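Local structure of thioredoxin (H-type,TRX-H) (Edwardsiella tarda, 5ZF2) at residues V20-Y25 with Q66-S71; T75-L78 with Q83-R86. The protein is a thioredoxin-like effector that inhibits host ASK1-MAPK signalling to promote infection, and probably has the dithiol-disulfide chemistry of its family. One frame throughout, in Å; residues are numbered along the deposited sequence.

Contact 1. Residues V20-Y25 with Q66-S71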
loop_
_atom_site.group_PDB
_atom_site.type_symbol
_atom_site.label_atom_id
_atom_site.label_comp_id
_atom_site.label_asym_id
_atom_site.label_seq_id
_atom_site.Cartn_x
_atom_site.Cartn_y
_atom_site.Cartn_z
ATOM N N VAL A 20 7.312 -3.283 -2.252
ATOM C CA VAL A 20 5.880 -3.504 -2.439
ATOM C C VAL A 20 5.105 -2.726 -1.392
ATOM O O VAL A 20 5.426 -2.795 -0.199
ATOM C CB VAL A 20 5.515 -4.995 -2.346
ATOM C CG1 VAL A 20 4.023 -5.141 -2.416
ATOM C CG2 VAL A 20 6.206 -5.763 -3.488
ATOM N N LEU A 21 4.070 -2.015 -1.827
ATOM C CA LEU A 21 3.200 -1.289 -0.916
ATOM C C LEU A 21 1.832 -1.948 -0.947
ATOM O O LEU A 21 1.203 -2.042 -2.012
ATOM C CB LEU A 21 3.080 0.186 -1.305
ATOM C CG LEU A 21 2.098 0.925 -0.413
ATOM C CD1 LEU A 21 2.704 1.112 0.996
ATOM C CD2 LEU A 21 1.699 2.287 -1.038
ATOM N N VAL A 22 1.364 -2.374 0.208
ATOM C CA VAL A 22 -0.002 -2.853 0.372
ATOM C C VAL A 22 -0.820 -1.683 0.904
ATOM O O VAL A 22 -0.534 -1.161 1.992
ATOM C CB VAL A 22 -0.051 -4.061 1.325
ATOM C CG1 VAL A 22 -1.487 -4.387 1.727
ATOM C CG2 VAL A 22 0.618 -5.262 0.660
ATOM N N ASP A 23 -1.839 -1.287 0.153
ATOM C CA ASP A 23 -2.637 -0.098 0.439
ATOM C C ASP A 23 -4.074 -0.557 0.640
ATOM O O ASP A 23 -4.784 -0.828 -0.334
ATOM C CB ASP A 23 -2.521 0.918 -0.696
ATOM C CG ASP A 23 -3.414 2.135 -0.501
ATOM O OD1 ASP A 23 -4.154 2.219 0.495
ATOM O OD2 ASP A 23 -3.373 3.019 -1.374
ATOM N N VAL A 24 -4.505 -0.620 1.895
ATOM C CA VAL A 24 -5.837 -1.120 2.227
ATOM C C VAL A 24 -6.819 0.041 2.265
ATOM O O VAL A 24 -6.750 0.901 3.154
ATOM C CB VAL A 24 -5.840 -1.861 3.566
ATOM C CG1 VAL A 24 -7.264 -2.333 3.884
ATOM C CG2 VAL A 24 -4.861 -3.035 3.523
ATOM N N TYR A 25 -7.791 0.012 1.369
ATOM C CA TYR A 25 -8.698 1.128 1.205
ATOM C C TYR A 25 -10.125 0.649 1.403
ATOM O O TYR A 25 -10.405 -0.554 1.465
ATOM C CB TYR A 25 -8.521 1.769 -0.190
ATOM C CG TYR A 25 -9.118 0.942 -1.320
ATOM C CD1 TYR A 25 -8.424 -0.125 -1.890
ATOM C CD2 TYR A 25 -10.392 1.221 -1.804
ATOM C CE1 TYR A 25 -9.002 -0.897 -2.909
ATOM C CE2 TYR A 25 -10.962 0.461 -2.810
ATOM C CZ TYR A 25 -10.261 -0.587 -3.361
ATOM O OH TYR A 25 -10.861 -1.320 -4.374
ATOM N N GLN A 66 -6.502 -10.950 6.623
ATOM C CA GLN A 66 -5.907 -11.841 7.612
ATOM C C GLN A 66 -4.428 -12.051 7.331
ATOM O O GLN A 66 -3.599 -12.012 8.243
ATOM C CB GLN A 66 -6.639 -13.183 7.635
ATOM C CG GLN A 66 -7.942 -13.153 8.419
ATOM C CD GLN A 66 -7.740 -12.857 9.902
ATOM O OE1 GLN A 66 -6.734 -13.253 10.497
ATOM N NE2 GLN A 66 -8.701 -12.159 10.506
ATOM N N GLN A 67 -4.078 -12.249 6.065
ATOM C CA GLN A 67 -2.681 -12.417 5.682
ATOM C C GLN A 67 -1.815 -11.237 6.139
ATOM O O GLN A 67 -0.670 -11.418 6.577
ATOM C CB GLN A 67 -2.628 -12.576 4.163
ATOM C CG GLN A 67 -1.254 -12.519 3.556
ATOM C CD GLN A 67 -1.303 -12.741 2.042
ATOM O OE1 GLN A 67 -2.303 -12.431 1.395
ATOM N NE2 GLN A 67 -0.227 -13.266 1.478
ATOM N N PHE A 68 -2.338 -10.021 6.020
ATOM C CA PHE A 68 -1.613 -8.800 6.326
ATOM C C PHE A 68 -1.825 -8.316 7.756
ATOM O O PHE A 68 -1.207 -7.321 8.144
ATOM C CB PHE A 68 -2.039 -7.705 5.339
ATOM C CG PHE A 68 -1.663 -8.011 3.906
ATOM C CD1 PHE A 68 -0.361 -8.331 3.581
ATOM C CD2 PHE A 68 -2.626 -8.005 2.894
ATOM C CE1 PHE A 68 -0.005 -8.621 2.277
ATOM C CE2 PHE A 68 -2.279 -8.305 1.591
ATOM C CZ PHE A 68 -0.966 -8.611 1.280
ATOM N N ARG A 69 -2.667 -8.999 8.538
ATOM C CA ARG A 69 -2.949 -8.630 9.923
ATOM C C ARG A 69 -3.497 -7.198 9.964
ATOM O O ARG A 69 -2.983 -6.313 10.653
ATOM C CB ARG A 69 -1.689 -8.819 10.788
ATOM C CG ARG A 69 -1.770 -8.370 12.262
ATOM C CD ARG A 69 -0.451 -8.606 13.035
ATOM N NE ARG A 69 0.510 -7.518 12.821
ATOM C CZ ARG A 69 0.399 -6.295 13.336
ATOM N NH1 ARG A 69 -0.633 -5.961 14.101
ATOM N NH2 ARG A 69 1.329 -5.388 13.091
ATOM N N VAL A 70 -4.530 -6.966 9.158
ATOM C CA VAL A 70 -5.115 -5.644 8.960
ATOM C C VAL A 70 -6.499 -5.627 9.577
ATOM O O VAL A 70 -7.336 -6.475 9.247
ATOM C CB VAL A 70 -5.194 -5.276 7.469
ATOM C CG1 VAL A 70 -6.025 -3.998 7.268
ATOM C CG2 VAL A 70 -3.795 -5.112 6.912
ATOM N N SER A 71 -6.746 -4.655 10.455
ATOM C CA SER A 71 -8.056 -4.503 11.061
ATOM C C SER A 71 -8.729 -3.181 10.730
ATOM O O SER A 71 -9.891 -2.999 11.101
ATOM C CB SER A 71 -7.967 -4.653 12.594
ATOM O OG SER A 71 -7.092 -3.687 13.166
#
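Val22 and Val24, on one face of strand 20-25, meet Phe68 and Val70, where helix 62-68 runs into a loop. This is helix-on-sheet packing in the thioredoxin fold, where strand 20-25 is the middle strand of the five-stranded sheet. The contact is wholly apolar.

The first part is a CH-pi contact. The side chains of Val22 and Phe68 come from opposite directions, and the valine covers part of one face of the ring. Val22 CG1 sits 4.0 Å from the Phe68 ring centroid, 13° off the ring normal. Val22 CG2 lies over the outer part of the same face, 3.8 Å from Phe68 CZ. CG of Phe68 is anti to its carbonyl carbon (chi1 -64°), and this turns the ring to the strand. Gln67 CG lies over the opposite face, offset toward the rim. Phe10 of helix 7-15 adds an edge-to-face ring contact, and Ile77 and Tyr79 of the next strand also touch Phe68.

The backbone explains how two nearby residues can both face the sheet. Arg69, with positive phi, is the first residue to leave helical angles, in a Schellman motif, with Arg69 N bonded to Gln66 O at 3.2 Å. The turn brings Val70 to face the strand as well. Arg87 NH2 of strand 83-89 is hydrogen-bonded to Phe68 O.

The second part is methyl against methyl. Val24 and Val70 meet tip to tip. The Val24 side chain also lies near, without touching, Cys29 and Cys32, which fit the thioredoxin CxxC pattern. Val70 CG1 lies 4.0 Å from both Val24 CG1 and Val24 CG2.

Contact 2. Residues T75-L78 with Q83-R86; sequences TLIL and QEVR
Leu78 and Arg86 form the tight part of this contact. Leu78 N is hydrogen-bonded to Arg86 O at 2.9 Å, and Val85 N to Leu78 O at 2.8 Å. Both polar backbone atoms of Leu78 are therefore held by the neighbouring strand. The two side chains lie side by side and point the same way. Leu78 CD2 approaches the guanidinium obliquely, 3.3 Å from Arg86 NH2. Arg86 CG stands between the backbone N and the carbonyl carbon (chi1 49°), and the chain then runs extended to NE. There it bonds to Phe100 O of helix 94-102, whose Phe100 also touches Leu78.

Strands 75-80 and 83-89 make the C-terminal beta hairpin of the thioredoxin fold. Val85 and Arg86 both face Leu78, which is a classic beta bulge. The N-to-C directions of the short segments differ by 119°, far from straight antiparallel.

The part round Glu84 and Val85 is looser, and both residues are exposed. The side chains of Ile77 and Glu84 cross at an angle, with Ile77 CG2 3.7 Å from Glu84 CD. The carboxylate has its polar partner elsewhere: Glu84 OE2 makes a salt bridge with Arg87, one residue past the segment. Val85 brings little of its side chain to the strand, with Val85 CB 3.7 Å from Leu78 O.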
loop_
_atom_site.group_PDB
_atom_site.type_symbol
_atom_site.label_atom_id
_atom_site.label_comp_id
_atom_site.label_asym_id
_atom_site.label_seq_id
_atom_site.Cartn_x
_atom_site.Cartn_y
_atom_site.Cartn_z
ATOM N N THR A 75 -4.877 1.461 6.170
ATOM C CA THR A 75 -3.609 0.853 6.573
ATOM C C THR A 75 -2.696 0.773 5.356
ATOM O O THR A 75 -3.138 0.370 4.268
ATOM C CB THR A 75 -3.797 -0.559 7.151
ATOM O OG1 THR A 75 -4.687 -0.526 8.271
ATOM C CG2 THR A 75 -2.456 -1.129 7.613
ATOM N N LEU A 76 -1.434 1.177 5.534
ATOM C CA LEU A 76 -0.392 1.049 4.511
ATOM C C LEU A 76 0.711 0.175 5.083
ATOM O O LEU A 76 1.125 0.370 6.240
ATOM C CB LEU A 76 0.205 2.410 4.118
ATOM C CG LEU A 76 -0.750 3.501 3.638
ATOM C CD1 LEU A 76 -0.013 4.858 3.500
ATOM C CD2 LEU A 76 -1.339 3.071 2.318
ATOM N N ILE A 77 1.165 -0.790 4.299
ATOM C CA ILE A 77 2.236 -1.687 4.721
ATOM C C ILE A 77 3.309 -1.696 3.650
ATOM O O ILE A 77 3.023 -1.989 2.487
ATOM C CB ILE A 77 1.748 -3.121 4.954
ATOM C CG1 ILE A 77 0.505 -3.120 5.858
ATOM C CG2 ILE A 77 2.938 -3.957 5.533
ATOM C CD1 ILE A 77 -0.201 -4.489 5.919
ATOM N N LEU A 78 4.540 -1.421 4.040
ATOM C CA LEU A 78 5.628 -1.336 3.072
ATOM C C LEU A 78 6.483 -2.584 3.218
ATOM O O LEU A 78 6.879 -2.944 4.327
ATOM C CB LEU A 78 6.471 -0.073 3.272
ATOM C CG LEU A 78 7.640 0.079 2.282
ATOM C CD1 LEU A 78 7.134 0.229 0.811
ATOM C CD2 LEU A 78 8.546 1.255 2.646
ATOM N N GLN A 83 9.744 -8.635 2.710
ATOM C CA GLN A 83 9.581 -8.618 4.153
ATOM C C GLN A 83 9.034 -7.273 4.596
ATOM O O GLN A 83 9.431 -6.233 4.071
ATOM C CB GLN A 83 10.929 -8.896 4.861
ATOM C CG GLN A 83 11.634 -10.132 4.354
ATOM C CD GLN A 83 12.989 -10.334 5.018
ATOM O OE1 GLN A 83 13.204 -9.903 6.150
ATOM N NE2 GLN A 83 13.915 -10.966 4.303
ATOM N N GLU A 84 8.146 -7.287 5.583
ATOM C CA GLU A 84 7.534 -6.045 6.043
ATOM C C GLU A 84 8.583 -5.171 6.712
ATOM O O GLU A 84 9.326 -5.645 7.580
ATOM C CB GLU A 84 6.400 -6.337 7.023
ATOM C CG GLU A 84 5.835 -5.066 7.658
ATOM C CD GLU A 84 4.591 -5.297 8.523
ATOM O OE1 GLU A 84 3.891 -6.328 8.366
ATOM O OE2 GLU A 84 4.309 -4.430 9.376
ATOM N N VAL A 85 8.648 -3.908 6.299
ATOM C CA VAL A 85 9.567 -2.929 6.866
ATOM C C VAL A 85 8.861 -2.018 7.860
ATOM O O VAL A 85 9.428 -1.672 8.891
ATOM C CB VAL A 85 10.227 -2.109 5.732
ATOM C CG1 VAL A 85 10.944 -0.884 6.290
ATOM C CG2 VAL A 85 11.214 -2.978 4.968
ATOM N N ARG A 86 7.620 -1.620 7.578
ATOM C CA ARG A 86 6.875 -0.736 8.465
ATOM C C ARG A 86 5.442 -0.672 7.978
ATOM O O ARG A 86 5.141 -1.000 6.822
ATOM C CB ARG A 86 7.472 0.690 8.503
ATOM C CG ARG A 86 7.741 1.259 7.108
ATOM C CD ARG A 86 8.496 2.583 7.199
ATOM N NE ARG A 86 8.932 3.044 5.892
ATOM C CZ ARG A 86 10.194 3.032 5.462
ATOM N NH1 ARG A 86 11.180 2.599 6.242
ATOM N NH2 ARG A 86 10.463 3.478 4.241
#

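Contact 1 lies mostly in the core and contact 2 toward the sheet edge, where strand 83-89 is outermost. Their centres are about 8 Å apart. They share the sheet, since strands 20-25 and 75-80 are neighbours in it. Val22 N to Ile77 O (2.8 Å) and Val24 N to Thr75 O (2.9 Å) are probable hydrogen bonds between them. Contact 1 lays a helix end on the sheet through side chains alone. Contact 2 pairs two strands through the backbone, and its charged side chains, Glu84 and Arg86, lie against aliphatic ones while their polar ends have partners elsewhere. Ile77 serves both regions: it touches Phe68 as well as Glu84. Arg87 lies beside both.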